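Local coordinates for protein adenylate kinase (Cryptosporidium parvum Iowa II, PDB 3BE4) that probably transfers a phosphoryl group reversibly between ATP and AMP, and here holds the two-substrate mimic bis(adenosine)-5'-pentaphosphate, at residues A[8-13]-A[114-119]. Numbering follows the deposited sequence.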
ATOM      1  N   LEU A   8       2.834   5.793 -10.048  1.00 16.98           N
ATOM      2  CA  LEU A   8       2.440   6.448  -8.748  0.50 17.28           C
ATOM      3  C   LEU A   8       2.995   5.641  -7.576  1.00 16.03           C
ATOM      4  O   LEU A   8       3.052   4.438  -7.590  1.00 17.29           O
ATOM      5  CB  LEU A   8       0.960   6.445  -8.421  0.50 17.29           C
ATOM      6  CG  LEU A   8       0.138   7.114  -9.459  0.50 14.51           C
ATOM      7  CD1 LEU A   8      -1.299   6.919  -9.092  0.50 18.88           C
ATOM      8  CD2 LEU A   8       0.451   8.575  -9.564  0.50 19.17           C
ATOM      9  N   ILE A   9       3.444   6.367  -6.560  1.00 17.61           N
ATOM     10  CA  ILE A   9       3.728   5.726  -5.247  1.00 16.95           C
ATOM     11  C   ILE A   9       2.781   6.395  -4.235  1.00 16.59           C
ATOM     12  O   ILE A   9       2.615   7.599  -4.272  1.00 17.91           O
ATOM     13  CB  ILE A   9       5.191   6.062  -4.824  1.00 17.39           C
ATOM     14  CG1 ILE A   9       6.229   5.365  -5.759  1.00 19.31           C
ATOM     15  CG2 ILE A   9       5.494   5.528  -3.400  1.00 17.16           C
ATOM     16  CD1 ILE A   9       7.684   5.662  -5.398  1.00 20.06           C
ATOM     17  N   LEU A  10       2.156   5.584  -3.403  1.00 15.71           N
ATOM     18  CA  LEU A  10       1.459   6.107  -2.210  1.00 17.46           C
ATOM     19  C   LEU A  10       2.358   5.867  -0.953  1.00 17.19           C
ATOM     20  O   LEU A  10       2.854   4.740  -0.728  1.00 18.64           O
ATOM     21  CB  LEU A  10       0.179   5.352  -2.043  1.00 17.79           C
ATOM     22  CG  LEU A  10      -0.762   5.383  -3.274  1.00 16.15           C
ATOM     23  CD1 LEU A  10      -2.057   4.770  -2.855  1.00 19.38           C
ATOM     24  CD2 LEU A  10      -0.938   6.756  -3.800  1.00 16.58           C
ATOM     25  N   ILE A  11       2.654   6.892  -0.124  1.00 18.12           N
ATOM     26  CA  ILE A  11       3.414   6.621   1.085  1.00 19.66           C
ATOM     27  C   ILE A  11       2.459   7.103   2.212  1.00 18.31           C
ATOM     28  O   ILE A  11       1.746   8.106   2.100  1.00 16.68           O
ATOM     29  CB  ILE A  11       4.621   7.622   1.151  1.00 21.44           C
ATOM     30  CG1 ILE A  11       5.654   7.244   0.098  1.00 26.14           C
ATOM     31  CG2 ILE A  11       5.363   7.477   2.529  1.00 23.80           C
ATOM     32  CD1 ILE A  11       6.752   8.353   0.039  1.00 25.89           C
ATOM     33  N   GLY A  12       2.459   6.385   3.288  1.00 15.73           N
ATOM     34  CA  GLY A  12       1.615   6.862   4.382  1.00 17.15           C
ATOM     35  C   GLY A  12       1.775   5.793   5.469  1.00 17.61           C
ATOM     36  O   GLY A  12       2.230   4.691   5.207  1.00 18.82           O
ATOM     37  N   ALA A  13       1.377   6.196   6.661  1.00 18.85           N
ATOM     38  CA  ALA A  13       1.460   5.290   7.837  1.00 17.24           C
ATOM     39  C   ALA A  13       0.789   3.969   7.525  1.00 19.89           C
ATOM     40  O   ALA A  13      -0.200   3.948   6.750  1.00 16.85           O
ATOM     41  CB  ALA A  13       0.868   5.971   9.019  1.00 18.49           C
ATOM     42  N   SER A 114       4.146  10.722  -9.852  1.00 22.54           N
ATOM     43  CA  SER A 114       3.695  11.472  -8.697  1.00 23.27           C
ATOM     44  C   SER A 114       3.904  10.549  -7.527  1.00 20.52           C
ATOM     45  O   SER A 114       3.812   9.327  -7.700  1.00 21.21           O
ATOM     46  CB  SER A 114       2.141  11.738  -8.704  1.00 25.64           C
ATOM     47  OG  SER A 114       1.862  12.824  -9.618  1.00 33.41           O
ATOM     48  N   VAL A 115       4.147  11.144  -6.363  1.00 19.35           N
ATOM     49  CA  VAL A 115       4.180  10.380  -5.107  1.00 18.18           C
ATOM     50  C   VAL A 115       3.157  11.114  -4.233  1.00 19.64           C
ATOM     51  O   VAL A 115       3.176  12.362  -4.118  1.00 21.83           O
ATOM     52  CB  VAL A 115       5.597  10.464  -4.444  1.00 17.83           C
ATOM     53  CG1 VAL A 115       5.582   9.854  -3.061  1.00 18.81           C
ATOM     54  CG2 VAL A 115       6.659   9.761  -5.327  1.00 17.00           C
ATOM     55  N   ILE A 116       2.294  10.365  -3.582  1.00 16.83           N
ATOM     56  CA  ILE A 116       1.193  10.998  -2.819  1.00 17.58           C
ATOM     57  C   ILE A 116       1.392  10.540  -1.387  1.00 16.85           C
ATOM     58  O   ILE A 116       1.365   9.323  -1.074  1.00 18.58           O
ATOM     59  CB  ILE A 116      -0.183  10.508  -3.301  1.00 20.24           C
ATOM     60  CG1 ILE A 116      -0.352  11.067  -4.708  1.00 20.04           C
ATOM     61  CG2 ILE A 116      -1.347  11.147  -2.434  1.00 20.26           C
ATOM     62  CD1 ILE A 116      -1.765  10.719  -5.423  1.00 18.86           C
ATOM     63  N   TYR A 117       1.486  11.506  -0.471  1.00 19.00           N
ATOM     64  CA  TYR A 117       1.770  11.191   0.933  1.00 18.75           C
ATOM     65  C   TYR A 117       0.452  11.380   1.718  1.00 19.85           C
ATOM     66  O   TYR A 117      -0.185  12.452   1.682  1.00 19.87           O
ATOM     67  CB  TYR A 117       2.822  12.162   1.455  1.00 21.71           C
ATOM     68  CG  TYR A 117       3.089  12.107   2.964  1.00 25.12           C
ATOM     69  CD1 TYR A 117       3.053  10.932   3.693  1.00 26.56           C
ATOM     70  CD2 TYR A 117       3.404  13.282   3.621  1.00 31.91           C
ATOM     71  CE1 TYR A 117       3.244  10.939   5.145  1.00 26.17           C
ATOM     72  CE2 TYR A 117       3.621  13.285   4.975  1.00 35.41           C
ATOM     73  CZ  TYR A 117       3.521  12.138   5.707  1.00 33.29           C
ATOM     74  OH  TYR A 117       3.781  12.273   7.053  1.00 37.55           O
ATOM     75  N   PHE A 118       0.012  10.325   2.390  1.00 18.07           N
ATOM     76  CA  PHE A 118      -1.276  10.338   3.104  1.00 18.34           C
ATOM     77  C   PHE A 118      -0.966  10.837   4.528  1.00 19.94           C
ATOM     78  O   PHE A 118      -0.320  10.114   5.319  1.00 22.89           O
ATOM     79  CB  PHE A 118      -1.809   8.900   3.251  1.00 18.10           C
ATOM     80  CG  PHE A 118      -2.518   8.380   1.989  1.00 18.77           C
ATOM     81  CD1 PHE A 118      -1.962   8.523   0.681  1.00 23.15           C
ATOM     82  CD2 PHE A 118      -3.729   7.716   2.126  1.00 18.92           C
ATOM     83  CE1 PHE A 118      -2.686   8.015  -0.454  1.00 22.06           C
ATOM     84  CE2 PHE A 118      -4.389   7.189   1.066  1.00 15.45           C
ATOM     85  CZ  PHE A 118      -3.929   7.369  -0.275  1.00 19.31           C
ATOM     86  N   GLU A 119      -1.370  12.069   4.829  1.00 18.20           N
ATOM     87  CA  GLU A 119      -1.084  12.583   6.194  1.00 19.48           C
ATOM     88  C   GLU A 119      -2.171  12.170   7.161  1.00 20.08           C
ATOM     89  O   GLU A 119      -3.333  12.432   6.962  1.00 19.60           O
ATOM     90  CB  GLU A 119      -0.993  14.098   6.164  1.00 20.70           C
ATOM     91  CG  GLU A 119       0.169  14.523   5.386  1.00 24.80           C
ATOM     92  CD  GLU A 119       0.389  16.080   5.508  1.00 34.31           C
ATOM     93  OE1 GLU A 119      -0.513  16.835   5.063  1.00 29.17           O
ATOM     94  OE2 GLU A 119       1.470  16.515   6.032  1.00 32.26           O
TER
HETATM   95  O   HOH W   1       0.996   8.874   7.199  1.00 23.89           O
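Ile9 and Ile11 of strand 8-12 turn both their N-H and their C=O groups to strand 114-119, which runs parallel to it. Ile9 N donates to Ser114 O at 3.2 Å. Ile116 N returns a bond to Ile9 O at 2.9 Å. Two residues on, Ile11 N reaches Ile116 O, and Phe118 N meets Ile11 O at 2.8 Å. Ile11 O also receives a CA-H...O contact from Tyr117 and lies in the plane of the Tyr117 ring at its edge, 3.5 Å from Tyr117 CD1. Beyond Gly12 the chains part, and a water takes over: it accepts from Ala13 N and donates to Phe118 O at 2.6 Å. These are two inner strands of the five-stranded parallel sheet of the P-loop NTPase core, strand 8-12 leading into the phosphate-binding loop, where Ser16 OG bonds to Ala13 O. On the flanks away from each other, the backbone of Leu8 and Leu10 pairs with strand 86-89, that of Val115 with Ile196 and Lys198. Toward helix 18-29, Leu10 CD2 lies against Ile116 CB; the same methyl, Leu10 CD2, is 4.0 Å from Phe118 CE1. On the face under helix 186-192, Ile11 sets CG1 anti to its carbonyl carbon (chi1 -72°) and stays extended beyond it, bringing Ile11 CD1 within 3.6 Å of Val115 CG1; Tyr191 touches both residues.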